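Local coordinates for beta-lactamase-related domain-containing protein (Bacteroides dorei DSM 17855, PDB 5TGF) that is of unconfirmed function but belongs to the serine beta-lactamase family, is probably a hydrolase of that class, and binds calcium, at residues A155-M158 and A159-M163; K85-P88 and Q89-G92; E166-P169 and L170-E173; E232-Q235 and T236-D240; R101-S105 and H106-V110. All blocks are in the same frame, centred on the assembly; numbering follows the deposited sequence.

Interaction 1 (A155-M158 and A159-M163); sequences AGRM and AEVAM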
loop_
_atom_site.group_PDB
_atom_site.type_symbol
_atom_site.label_atom_id
_atom_site.label_comp_id
_atom_site.label_asym_id
_atom_site.label_seq_id
_atom_site.Cartn_x
_atom_site.Cartn_y
_atom_site.Cartn_z
ATOM N N ALA A 155 -9.106 8.825 -6.924
ATOM C CA ALA A 155 -9.583 8.536 -5.567
ATOM C C ALA A 155 -9.134 9.598 -4.582
ATOM O O ALA A 155 -9.943 10.104 -3.784
ATOM C CB ALA A 155 -9.126 7.147 -5.094
ATOM N N GLY A 156 -7.851 9.941 -4.627
ATOM C CA GLY A 156 -7.329 10.983 -3.785
ATOM C C GLY A 156 -8.011 12.340 -3.993
ATOM O O GLY A 156 -8.249 13.067 -3.031
ATOM N N ARG A 157 -8.277 12.699 -5.253
ATOM C CA ARG A 157 -8.933 13.966 -5.568
ATOM C C ARG A 157 -10.375 13.988 -5.033
ATOM O O ARG A 157 -10.854 15.046 -4.601
ATOM C CB ARG A 157 -8.931 14.212 -7.062
ATOM C CG ARG A 157 -9.547 15.538 -7.513
ATOM C CD ARG A 157 -8.822 16.731 -6.987
ATOM N NE ARG A 157 -9.577 17.961 -7.302
ATOM C CZ ARG A 157 -9.698 19.010 -6.501
ATOM N NH1 ARG A 157 -9.079 19.066 -5.332
ATOM N NH2 ARG A 157 -10.443 20.038 -6.889
HETATM N N MSE A 158 -11.051 12.845 -5.011
HETATM C CA MSE A 158 -12.413 12.813 -4.501
HETATM C C MSE A 158 -12.390 13.124 -3.000
HETATM O O MSE A 158 -13.246 13.883 -2.514
HETATM C CB MSE A 158 -13.130 11.501 -4.754
HETATM C CG MSE A 158 -13.392 11.186 -6.228
HETATM SE SE MSE A 158 -13.855 9.302 -6.490
HETATM C CE MSE A 158 -15.698 9.203 -5.791
ATOM N N ALA A 159 -11.362 12.632 -2.289
ATOM C CA ALA A 159 -11.228 12.918 -0.862
ATOM C C ALA A 159 -10.908 14.398 -0.620
ATOM O O ALA A 159 -11.456 15.011 0.323
ATOM C CB ALA A 159 -10.198 12.005 -0.212
ATOM N N GLU A 160 -10.087 14.982 -1.491
ATOM C CA GLU A 160 -9.737 16.392 -1.415
ATOM C C GLU A 160 -10.998 17.275 -1.505
ATOM O O GLU A 160 -11.141 18.236 -0.750
ATOM C CB GLU A 160 -8.772 16.821 -2.519
ATOM C CG GLU A 160 -7.355 16.333 -2.368
ATOM C CD GLU A 160 -6.387 16.939 -3.384
ATOM O OE1 GLU A 160 -6.822 17.521 -4.409
ATOM O OE2 GLU A 160 -5.155 16.854 -3.160
ATOM N N VAL A 161 -11.854 16.972 -2.465
ATOM C CA VAL A 161 -13.093 17.710 -2.650
ATOM C C VAL A 161 -14.038 17.544 -1.456
ATOM O O VAL A 161 -14.628 18.506 -0.995
ATOM C CB VAL A 161 -13.743 17.339 -3.997
ATOM C CG1 VAL A 161 -15.153 17.921 -4.137
ATOM C CG2 VAL A 161 -12.854 17.838 -5.111
ATOM N N ALA A 162 -14.099 16.353 -0.890
ATOM C CA ALA A 162 -15.002 16.106 0.229
ATOM C C ALA A 162 -14.583 16.865 1.483
ATOM O O ALA A 162 -15.451 17.298 2.275
ATOM C CB ALA A 162 -15.095 14.613 0.495
HETATM N N MSE A 163 -13.277 17.088 1.648
HETATM C CA MSE A 163 -12.753 17.807 2.796
HETATM C C MSE A 163 -12.454 19.272 2.560
HETATM O O MSE A 163 -12.125 19.991 3.504
HETATM C CB MSE A 163 -11.433 17.172 3.253
HETATM C CG MSE A 163 -11.596 15.733 3.699
HETATM SE SE MSE A 163 -12.557 15.712 5.422
HETATM C CE MSE A 163 -11.168 16.454 6.585
#

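Interaction 2 (K85-P88 and Q89-G92); sequences KWLP and QFRG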
loop_
_atom_site.group_PDB
_atom_site.type_symbol
_atom_site.label_atom_id
_atom_site.label_comp_id
_atom_site.label_asym_id
_atom_site.label_seq_id
_atom_site.Cartn_x
_atom_site.Cartn_y
_atom_site.Cartn_z
ATOM N N LYS A 85 -20.145 12.045 -8.956
ATOM C CA LYS A 85 -20.828 12.666 -7.813
ATOM C C LYS A 85 -19.982 13.776 -7.192
ATOM O O LYS A 85 -20.513 14.788 -6.724
ATOM C CB LYS A 85 -21.181 11.624 -6.767
ATOM C CG LYS A 85 -21.665 12.201 -5.445
ATOM C CD LYS A 85 -22.060 11.121 -4.454
ATOM C CE LYS A 85 -22.370 11.742 -3.099
ATOM N NZ LYS A 85 -22.484 10.743 -2.009
ATOM N N TRP A 86 -18.668 13.577 -7.177
ATOM C CA TRP A 86 -17.770 14.483 -6.514
ATOM C C TRP A 86 -16.988 15.347 -7.481
ATOM O O TRP A 86 -16.668 16.459 -7.128
ATOM C CB TRP A 86 -16.825 13.723 -5.564
ATOM C CG TRP A 86 -17.543 13.145 -4.363
ATOM C CD1 TRP A 86 -18.106 11.911 -4.264
ATOM C CD2 TRP A 86 -17.902 13.846 -3.160
ATOM N NE1 TRP A 86 -18.739 11.783 -3.052
ATOM C CE2 TRP A 86 -18.637 12.956 -2.362
ATOM C CE3 TRP A 86 -17.700 15.148 -2.706
ATOM C CZ2 TRP A 86 -19.135 13.307 -1.113
ATOM C CZ3 TRP A 86 -18.183 15.501 -1.449
ATOM C CH2 TRP A 86 -18.880 14.579 -0.669
ATOM N N LEU A 87 -16.661 14.827 -8.668
ATOM C CA LEU A 87 -15.858 15.544 -9.662
ATOM C C LEU A 87 -16.685 15.750 -10.947
ATOM O O LEU A 87 -16.608 14.942 -11.880
ATOM C CB LEU A 87 -14.564 14.797 -10.013
ATOM C CG LEU A 87 -13.744 14.283 -8.830
ATOM C CD1 LEU A 87 -12.473 13.566 -9.299
ATOM C CD2 LEU A 87 -13.383 15.461 -7.946
ATOM N N PRO A 88 -17.484 16.831 -10.987
ATOM C CA PRO A 88 -18.464 16.943 -12.069
ATOM C C PRO A 88 -17.860 17.101 -13.470
ATOM O O PRO A 88 -18.556 16.834 -14.457
ATOM C CB PRO A 88 -19.322 18.157 -11.667
ATOM C CG PRO A 88 -18.498 18.912 -10.682
ATOM C CD PRO A 88 -17.657 17.884 -9.972
ATOM N N GLN A 89 -16.578 17.431 -13.581
ATOM C CA GLN A 89 -15.945 17.420 -14.873
ATOM C C GLN A 89 -15.921 16.030 -15.513
ATOM O O GLN A 89 -15.675 15.926 -16.714
ATOM C CB GLN A 89 -14.527 18.063 -14.825
ATOM C CG GLN A 89 -13.413 17.202 -14.236
ATOM C CD GLN A 89 -12.012 17.835 -14.300
ATOM O OE1 GLN A 89 -11.152 17.563 -13.446
ATOM N NE2 GLN A 89 -11.771 18.657 -15.322
ATOM N N PHE A 90 -16.197 14.973 -14.746
ATOM C CA PHE A 90 -16.256 13.609 -15.316
ATOM C C PHE A 90 -17.626 13.223 -15.906
ATOM O O PHE A 90 -17.744 12.148 -16.469
ATOM C CB PHE A 90 -15.860 12.560 -14.255
ATOM C CG PHE A 90 -14.374 12.409 -14.064
ATOM C CD1 PHE A 90 -13.633 13.390 -13.439
ATOM C CD2 PHE A 90 -13.721 11.273 -14.515
ATOM C CE1 PHE A 90 -12.263 13.258 -13.288
ATOM C CE2 PHE A 90 -12.354 11.124 -14.356
ATOM C CZ PHE A 90 -11.625 12.116 -13.752
ATOM N N ARG A 91 -18.657 14.062 -15.746
ATOM C CA ARG A 91 -19.977 13.753 -16.329
ATOM C C ARG A 91 -19.863 13.803 -17.847
ATOM O O ARG A 91 -19.176 14.659 -18.390
ATOM C CB ARG A 91 -21.042 14.761 -15.892
ATOM C CG ARG A 91 -21.563 14.599 -14.472
ATOM C CD ARG A 91 -22.550 13.430 -14.335
ATOM N NE ARG A 91 -23.168 13.375 -13.007
ATOM C CZ ARG A 91 -23.901 12.359 -12.548
ATOM N NH1 ARG A 91 -24.114 11.266 -13.301
ATOM N NH2 ARG A 91 -24.408 12.427 -11.319
ATOM N N GLY A 92 -20.467 12.838 -18.530
ATOM C CA GLY A 92 -20.333 12.734 -19.973
ATOM C C GLY A 92 -19.279 11.747 -20.423
ATOM O O GLY A 92 -19.191 11.421 -21.607
#

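Interaction 3 (E166-P169 and L170-E173); sequences EFEP and LFQE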
loop_
_atom_site.group_PDB
_atom_site.type_symbol
_atom_site.label_atom_id
_atom_site.label_comp_id
_atom_site.label_asym_id
_atom_site.label_seq_id
_atom_site.Cartn_x
_atom_site.Cartn_y
_atom_site.Cartn_z
ATOM N N GLU A 166 -6.149 19.720 0.496
ATOM C CA GLU A 166 -5.312 18.891 -0.377
ATOM C C GLU A 166 -4.821 17.626 0.355
ATOM O O GLU A 166 -4.833 17.551 1.593
ATOM C CB GLU A 166 -4.156 19.706 -0.949
ATOM C CG GLU A 166 -4.582 20.653 -2.073
ATOM C CD GLU A 166 -3.426 21.051 -2.963
ATOM O OE1 GLU A 166 -2.603 21.856 -2.517
ATOM O OE2 GLU A 166 -3.277 20.490 -4.072
ATOM N N PHE A 167 -4.426 16.634 -0.433
ATOM C CA PHE A 167 -4.191 15.279 0.056
ATOM C C PHE A 167 -3.007 15.177 1.020
ATOM O O PHE A 167 -3.067 14.438 2.025
ATOM C CB PHE A 167 -4.024 14.300 -1.124
ATOM C CG PHE A 167 -3.966 12.850 -0.689
ATOM C CD1 PHE A 167 -5.113 12.136 -0.486
ATOM C CD2 PHE A 167 -2.757 12.264 -0.380
ATOM C CE1 PHE A 167 -5.068 10.821 -0.020
ATOM C CE2 PHE A 167 -2.695 10.942 0.048
ATOM C CZ PHE A 167 -3.852 10.239 0.241
ATOM N N GLU A 168 -1.910 15.854 0.722
ATOM C CA GLU A 168 -0.776 15.793 1.636
ATOM C C GLU A 168 -1.141 16.415 3.029
ATOM O O GLU A 168 -0.865 15.809 4.078
ATOM C CB GLU A 168 0.463 16.395 1.008
ATOM C CG GLU A 168 1.672 16.533 1.934
ATOM C CD GLU A 168 2.133 15.228 2.583
ATOM O OE1 GLU A 168 1.878 14.138 2.048
ATOM O OE2 GLU A 168 2.763 15.286 3.646
ATOM N N PRO A 169 -1.772 17.607 3.037
ATOM C CA PRO A 169 -2.186 18.128 4.341
ATOM C C PRO A 169 -3.192 17.235 5.047
ATOM O O PRO A 169 -3.106 17.082 6.282
ATOM C CB PRO A 169 -2.830 19.480 3.998
ATOM C CG PRO A 169 -2.251 19.880 2.726
ATOM C CD PRO A 169 -1.738 18.660 2.013
ATOM N N LEU A 170 -4.070 16.590 4.292
ATOM C CA LEU A 170 -4.980 15.608 4.872
ATOM C C LEU A 170 -4.264 14.436 5.523
ATOM O O LEU A 170 -4.628 13.988 6.608
ATOM C CB LEU A 170 -5.976 15.092 3.838
ATOM C CG LEU A 170 -7.088 16.060 3.443
ATOM C CD1 LEU A 170 -7.822 15.448 2.275
ATOM C CD2 LEU A 170 -8.037 16.303 4.642
ATOM N N PHE A 171 -3.231 13.928 4.864
ATOM C CA PHE A 171 -2.456 12.849 5.441
ATOM C C PHE A 171 -1.881 13.264 6.788
ATOM O O PHE A 171 -1.900 12.478 7.729
ATOM C CB PHE A 171 -1.317 12.452 4.502
ATOM C CG PHE A 171 -0.304 11.533 5.129
ATOM C CD1 PHE A 171 -0.689 10.352 5.748
ATOM C CD2 PHE A 171 1.047 11.837 5.055
ATOM C CE1 PHE A 171 0.265 9.525 6.341
ATOM C CE2 PHE A 171 1.979 11.036 5.652
ATOM C CZ PHE A 171 1.583 9.852 6.273
ATOM N N GLN A 172 -1.334 14.475 6.866
ATOM C CA GLN A 172 -0.719 14.938 8.102
ATOM C C GLN A 172 -1.809 15.139 9.170
ATOM O O GLN A 172 -1.625 14.746 10.294
ATOM C CB GLN A 172 0.066 16.237 7.891
ATOM C CG GLN A 172 1.237 16.132 6.886
ATOM C CD GLN A 172 2.319 15.140 7.306
ATOM O OE1 GLN A 172 2.530 14.872 8.498
ATOM N NE2 GLN A 172 3.075 14.662 6.324
ATOM N N GLU A 173 -2.933 15.716 8.794
ATOM C CA GLU A 173 -3.985 16.015 9.778
ATOM C C GLU A 173 -4.634 14.729 10.334
ATOM O O GLU A 173 -4.758 14.568 11.554
ATOM C CB GLU A 173 -5.032 16.946 9.184
ATOM C CG GLU A 173 -6.207 17.209 10.124
ATOM C CD GLU A 173 -7.411 17.839 9.435
ATOM O OE1 GLU A 173 -7.293 18.274 8.261
ATOM O OE2 GLU A 173 -8.492 17.895 10.077
#

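Interaction 4 (E232-Q235 and T236-D240); sequences ETVQ and TMQAD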
loop_
_atom_site.group_PDB
_atom_site.type_symbol
_atom_site.label_atom_id
_atom_site.label_comp_id
_atom_site.label_asym_id
_atom_site.label_seq_id
_atom_site.Cartn_x
_atom_site.Cartn_y
_atom_site.Cartn_z
ATOM N N GLU A 232 -15.286 -0.587 11.082
ATOM C CA GLU A 232 -15.881 -1.026 9.818
ATOM C C GLU A 232 -15.066 -0.622 8.592
ATOM O O GLU A 232 -15.075 -1.299 7.574
ATOM C CB GLU A 232 -17.321 -0.519 9.655
ATOM C CG GLU A 232 -17.494 0.976 9.807
ATOM C CD GLU A 232 -17.871 1.387 11.236
ATOM O OE1 GLU A 232 -17.470 0.690 12.214
ATOM O OE2 GLU A 232 -18.534 2.443 11.359
ATOM N N THR A 233 -14.403 0.514 8.689
ATOM C CA THR A 233 -13.582 1.040 7.594
ATOM C C THR A 233 -12.348 0.162 7.394
ATOM O O THR A 233 -12.062 -0.240 6.271
ATOM C CB THR A 233 -13.216 2.475 7.898
ATOM O OG1 THR A 233 -14.433 3.236 7.999
ATOM C CG2 THR A 233 -12.272 3.059 6.812
ATOM N N VAL A 234 -11.686 -0.189 8.492
ATOM C CA VAL A 234 -10.559 -1.121 8.420
ATOM C C VAL A 234 -10.994 -2.471 7.828
ATOM O O VAL A 234 -10.273 -3.053 6.981
ATOM C CB VAL A 234 -9.855 -1.307 9.780
ATOM C CG1 VAL A 234 -8.664 -2.232 9.618
ATOM C CG2 VAL A 234 -9.403 0.034 10.353
ATOM N N GLN A 235 -12.160 -2.979 8.251
ATOM C CA GLN A 235 -12.672 -4.232 7.712
ATOM C C GLN A 235 -12.931 -4.160 6.201
ATOM O O GLN A 235 -12.546 -5.069 5.443
ATOM C CB GLN A 235 -13.921 -4.697 8.455
ATOM C CG GLN A 235 -13.626 -5.200 9.857
ATOM C CD GLN A 235 -12.591 -6.329 9.867
ATOM O OE1 GLN A 235 -11.450 -6.145 10.315
ATOM N NE2 GLN A 235 -12.969 -7.487 9.320
ATOM N N THR A 236 -13.507 -3.055 5.760
ATOM C CA THR A 236 -13.786 -2.837 4.330
ATOM C C THR A 236 -12.467 -2.736 3.530
ATOM O O THR A 236 -12.381 -3.283 2.436
ATOM C CB THR A 236 -14.643 -1.577 4.116
ATOM O OG1 THR A 236 -15.950 -1.807 4.693
ATOM C CG2 THR A 236 -14.807 -1.250 2.622
HETATM N N MSE A 237 -11.446 -2.097 4.101
HETATM C CA MSE A 237 -10.146 -2.011 3.438
HETATM C C MSE A 237 -9.538 -3.387 3.211
HETATM O O MSE A 237 -8.722 -3.575 2.293
HETATM C CB MSE A 237 -9.186 -1.139 4.270
HETATM C CG MSE A 237 -9.490 0.376 4.266
HETATM SE SE MSE A 237 -8.406 1.227 5.688
HETATM C CE MSE A 237 -6.611 0.994 4.856
ATOM N N GLN A 238 -9.824 -4.308 4.122
ATOM C CA GLN A 238 -9.288 -5.685 4.103
ATOM C C GLN A 238 -10.171 -6.708 3.405
ATOM O O GLN A 238 -9.766 -7.873 3.267
ATOM C CB GLN A 238 -8.977 -6.119 5.545
ATOM C CG GLN A 238 -7.929 -5.248 6.199
ATOM C CD GLN A 238 -7.603 -5.632 7.635
ATOM O OE1 GLN A 238 -8.080 -6.653 8.149
ATOM N NE2 GLN A 238 -6.703 -4.876 8.253
ATOM N N ALA A 239 -11.365 -6.302 2.978
ATOM C CA ALA A 239 -12.311 -7.211 2.321
ATOM C C ALA A 239 -11.941 -7.419 0.855
ATOM O O ALA A 239 -11.207 -6.647 0.275
ATOM C CB ALA A 239 -13.742 -6.653 2.385
ATOM N N ASP A 240 -12.562 -8.419 0.256
ATOM C CA ASP A 240 -12.470 -8.665 -1.167
ATOM C C ASP A 240 -13.041 -7.481 -1.940
ATOM O O ASP A 240 -14.236 -7.277 -1.933
ATOM C CB ASP A 240 -13.286 -9.930 -1.506
ATOM C CG ASP A 240 -13.259 -10.282 -2.986
ATOM O OD1 ASP A 240 -12.506 -9.679 -3.775
ATOM O OD2 ASP A 240 -13.937 -11.235 -3.358
#

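Interaction 5 (R101-S105 and H106-V110); sequences RQLLS and HTSGV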
loop_
_atom_site.group_PDB
_atom_site.type_symbol
_atom_site.label_atom_id
_atom_site.label_comp_id
_atom_site.label_asym_id
_atom_site.label_seq_id
_atom_site.Cartn_x
_atom_site.Cartn_y
_atom_site.Cartn_z
ATOM N N ARG A 101 -14.353 2.548 -4.543
ATOM C CA ARG A 101 -13.765 1.255 -4.182
ATOM C C ARG A 101 -13.109 0.570 -5.391
ATOM O O ARG A 101 -12.165 -0.220 -5.216
ATOM C CB ARG A 101 -14.818 0.343 -3.557
ATOM C CG ARG A 101 -15.974 -0.042 -4.462
ATOM C CD ARG A 101 -16.829 -1.106 -3.772
ATOM N NE ARG A 101 -18.031 -1.424 -4.512
ATOM C CZ ARG A 101 -18.103 -2.219 -5.574
ATOM N NH1 ARG A 101 -17.042 -2.853 -6.054
ATOM N NH2 ARG A 101 -19.278 -2.383 -6.153
ATOM N N GLN A 102 -13.576 0.878 -6.607
ATOM C CA GLN A 102 -12.986 0.282 -7.820
ATOM C C GLN A 102 -11.651 0.931 -8.152
ATOM O O GLN A 102 -10.717 0.251 -8.616
ATOM C CB GLN A 102 -13.910 0.390 -9.033
ATOM C CG GLN A 102 -15.118 -0.537 -8.883
ATOM C CD GLN A 102 -16.213 -0.343 -9.931
ATOM O OE1 GLN A 102 -16.414 0.740 -10.470
ATOM N NE2 GLN A 102 -16.974 -1.397 -10.153
ATOM N N LEU A 103 -11.575 2.231 -7.944
ATOM C CA LEU A 103 -10.316 2.952 -8.108
ATOM C C LEU A 103 -9.225 2.339 -7.225
ATOM O O LEU A 103 -8.123 2.100 -7.678
ATOM C CB LEU A 103 -10.490 4.464 -7.794
ATOM C CG LEU A 103 -11.421 5.263 -8.723
ATOM C CD1 LEU A 103 -11.770 6.635 -8.143
ATOM C CD2 LEU A 103 -10.848 5.408 -10.124
ATOM N N LEU A 104 -9.562 2.055 -5.975
ATOM C CA LEU A 104 -8.563 1.646 -4.994
ATOM C C LEU A 104 -8.267 0.142 -5.011
ATOM O O LEU A 104 -7.536 -0.335 -4.153
ATOM C CB LEU A 104 -9.020 2.065 -3.601
ATOM C CG LEU A 104 -9.035 3.552 -3.304
ATOM C CD1 LEU A 104 -9.864 3.870 -2.074
ATOM C CD2 LEU A 104 -7.630 4.082 -3.122
ATOM N N SER A 105 -8.952 -0.613 -5.877
ATOM C CA SER A 105 -8.781 -2.057 -5.946
ATOM C C SER A 105 -8.227 -2.506 -7.293
ATOM O O SER A 105 -8.171 -3.697 -7.561
ATOM C CB SER A 105 -10.103 -2.761 -5.676
ATOM O OG SER A 105 -11.072 -2.433 -6.675
ATOM N N HIS A 106 -7.748 -1.551 -8.107
ATOM C CA HIS A 106 -7.192 -1.825 -9.407
ATOM C C HIS A 106 -8.196 -2.466 -10.373
ATOM O O HIS A 106 -7.805 -3.296 -11.206
ATOM C CB HIS A 106 -5.939 -2.668 -9.278
ATOM C CG HIS A 106 -4.920 -2.035 -8.392
ATOM N ND1 HIS A 106 -4.357 -0.811 -8.692
ATOM C CD2 HIS A 106 -4.444 -2.385 -7.174
ATOM C CE1 HIS A 106 -3.555 -0.451 -7.707
ATOM N NE2 HIS A 106 -3.560 -1.409 -6.801
ATOM N N THR A 107 -9.488 -2.209 -10.139
ATOM C CA THR A 107 -10.539 -2.805 -10.965
ATOM C C THR A 107 -11.337 -1.719 -11.717
ATOM O O THR A 107 -12.381 -2.014 -12.270
ATOM C CB THR A 107 -11.489 -3.714 -10.185
ATOM O OG1 THR A 107 -12.096 -2.995 -9.099
ATOM C CG2 THR A 107 -10.754 -4.909 -9.638
ATOM N N SER A 108 -10.783 -0.515 -11.831
ATOM C CA SER A 108 -11.495 0.606 -12.451
ATOM C C SER A 108 -11.484 0.596 -13.983
ATOM O O SER A 108 -12.384 1.185 -14.606
ATOM C CB SER A 108 -10.929 1.929 -11.967
ATOM O OG SER A 108 -9.621 2.169 -12.463
ATOM N N GLY A 109 -10.438 0.005 -14.567
ATOM C CA GLY A 109 -10.140 0.125 -15.993
ATOM C C GLY A 109 -9.492 1.410 -16.439
ATOM O O GLY A 109 -9.330 1.633 -17.648
ATOM N N VAL A 110 -9.106 2.268 -15.493
ATOM C CA VAL A 110 -8.313 3.442 -15.821
ATOM C C VAL A 110 -6.903 2.987 -16.254
ATOM O O VAL A 110 -6.364 2.008 -15.741
ATOM C CB VAL A 110 -8.255 4.418 -14.642
ATOM C CG1 VAL A 110 -7.300 5.580 -14.920
ATOM C CG2 VAL A 110 -9.650 4.928 -14.334
HETATM O O HOH W 1 -8.208 0.994 -10.522
#

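Interaction 1 (A155-M158 and A159-M163)
Ala155 and Gly156 open the contact through their carbonyls, which accept the backbone N-H groups of Ala159 and Glu160 in the i to i+4 pattern of an alpha helix, here the last turns of helix 150-163. Arg157 carries the side-chain contact. Its CG stands anti to the backbone N (chi1 -178°), and a bend at chi2 carries the guanidinium forward to the next turn. There NH1 donates to Glu160 OE1 at 2.9 Å in a salt bridge, meeting that oxygen on its anti side; the guanidinium and carboxylate planes stand 83° apart. Val161 CG2 sits over the centre of one guanidinium face, 3.6 Å from Arg157 CZ. The side chain of selenomethionine Met158 packs on Leu100, Leu103, Val83 and Trp86, while its carbonyl O takes Ala162 N at 3.1 Å. Beyond the helix, Glu160 OE2 accepts from Phe167 N, at the start of the helix that follows. The two oxygens of Glu160 therefore do different work, one pairing with a charge on its own helix and the other tying down the next. With both engaged, the buried carboxylate is held against rotation and probably stays ionised.

Interaction 2 (K85-P88 and Q89-G92)
Leu87 O and Phe90 N form the shorter of two backbone hydrogen bonds here, 2.9 Å with a nearly straight N-H, and the next, from Arg91 N to Pro88 O, spans 3.1 Å. Both join residues three apart, as in a 3-10 turn, and they wind the chain tightly as it leaves the short helix 83-86. The second donor stands well above the carbonyl plane of Pro88, 57° out of it, so this bond does not use a lone-pair direction. Around the same carbonyls gather the side chains. Phe90 CB lies 3.4 Å from Leu87 O, and that oxygen comes to the edge of the ring, near its plane. Phe90 has CG anti to its own carbonyl carbon (chi1 -81°), which lays the ring alongside the leucine, the two side chains pointing the same way: Leu87 CB meets Phe90 CD1 at 3.8 Å, and Leu87 CD1 meets Phe90 CE1 at 4.0 Å. Arg91 CB rests against Pro88 O at 3.5 Å. Further out, the turn touches two helices, Phe90 packing on Val129 and Leu133 of helix 125-133 and Leu87 on Arg157 and Val161 of helix 150-163. Pro88, having no N-H to give, serves through its carbonyl, and the chemistry divides cleanly: backbone bonds fix the turn, while an apolar pair fastens it to the protein.

Interaction 3 (E166-P169 and L170-E173)
Glu168 and Gln172 make the side-chain hydrogen bond of this first part of helix 167-179. Gln172 NE2 donates to Glu168 OE2 at 2.8 Å with an N-H angle of 172°; the oxygen lies in the plane of the amide and is approached almost end-on to its C-O bond, with the carboxylate and amide planes 57° apart. Each chain is bent at chi2, which lets the two polar ends meet one turn apart. Among the backbone bonds, Glu166 O, at the N-cap position, takes Leu170 N at 3.0 Å, and Phe167 O, Glu168 O and Pro169 O continue the i to i+4 ladder. Packing contacts surround these. Leu170 CG settles 3.3 Å from Glu166 O, and Glu168 OE1 approaches Phe171 CD2 at 3.9 Å, where the two side chains run side by side. The rings of Phe167 and Phe171 are both met edge-to-face by Phe186 and both lie against helix 60-74. Partners beyond the helix complete the polar ends: Phe186 N gives to Glu168 OE1, and Gln172 NE2 also donates to Ser184 O. Glu168 therefore has each oxygen gripped by a different N-H, and Gln172 spends its amide nitrogen on two acceptors. Such bonding fixes the rotation of both groups and joins this face of the helix to the chain around Ser184 and Phe186.

Interaction 4 (E232-Q235 and T236-D240)
The amides of Gln235 and Gln238 are the flat groups here, and they do not stack: their planes stand 68° apart and their OE1 atoms come no nearer than 4.0 Å. At the nitrogen end of the second amide, Gln238 NE2 lies 3.6 Å from Val234 CG1. The two side chains run side by side, pointing the same way, with Gln238 CG anti to its carbonyl carbon and the chain extended (chi2 179°), which carries the amide alongside Val234 CG1. The other end, Gln238 OE1, accepts from Lys298 NZ, so the amide has a methyl against its nitrogen and an ammonium at its oxygen. In the backbone, Thr236 N bonds to Glu232 O at 3.0 Å and Met237 N to Thr233 O at 2.9 Å, whereas Gln238 N divides between Val234 O at 3.2 Å and a weak bond to Gln235 O. The hydroxyl Thr236 OG1 also lies 3.1 Å from Glu232 O, although where its proton points is not settled. Selenomethionine Met237 brings CG to 3.3 Å from Thr233 O, then leads away to Trp62, Ala65 and Ala66 of helix 60-74. Thr233 OG1 bonds to Asp73 OD1, beside Val72, one of the residues seen to bind calcium, although no ion is bound to this chain in the model. One helix thus shows two chemistries: an apolar selenomethionine and a threonine hydroxyl secure it to helix 60-74, while Gln238 meets a lysine, whose charge would tend to polarise the amide oxygen.

Interaction 5 (R101-S105 and H106-V110)
Thr107 can be followed from the backbone outward. Its CB lies 3.8 Å from Ser105 OG; from there CG2 approaches Ser105 O at 3.5 Å, while OG1 reaches Ser105 OG at 2.7 Å. OG1 occupies the crowded position between the backbone N and the carbonyl carbon (chi1 57°), which brings it to the serine; which acceptor takes its proton is not settled. Ser105 OG donates to Arg101 O at 2.9 Å, which puts both hydroxyls beside the last helical turn. The Thr107 backbone N binds Gln102 O at 3.1 Å, in the carbonyl plane, and Gln102 CB and CG brush past OG1. Beyond it, Ser108 OG accepts from Val110 N in an ST turn. A water that donates to Leu103 O has its oxygen 2.7 Å from Ser108 OG. Leu103 CD2 packs against Ser108 CB at 3.9 Å. His106, at positive phi, places its buried ring against those of Tyr147 and Tyr265 and touches Lys61; Lys61 and Tyr147 belong, with Ser58, to an apparent SxxK-type arrangement like that of class C-like serine beta-lactamases, which would place this loop beside a probable active site. Hydroxyls and a water thus supplement the backbone bonds, supplying partners to buried polar groups where the chain is neither helix nor strand.

All five contacts are local, yet their chemistry follows their place in the fold. Interactions 1 and 5 are buried; 2, 3 and 4 are partly buried, 2 farthest from the chain's centre. Interaction 1 is the hub: Val161 and Ala162 pack on Leu87 and Trp86 of interaction 2, Glu160 bonds to Phe167 and Met163 meets Leu170 of interaction 3, and Ala155 touches Leu103 and Leu104 of interaction 5. Interaction 4 touches none of these but shares helix 60-74 as a neighbour with 1, 3 and 5. Helical contacts 1 and 3 add a salt bridge and an amide-carboxylate bond, 4 backbone bonds and a glutamine-lysine bond; irregular 2 relies on backbone bonds, 5 on hydroxyls and water.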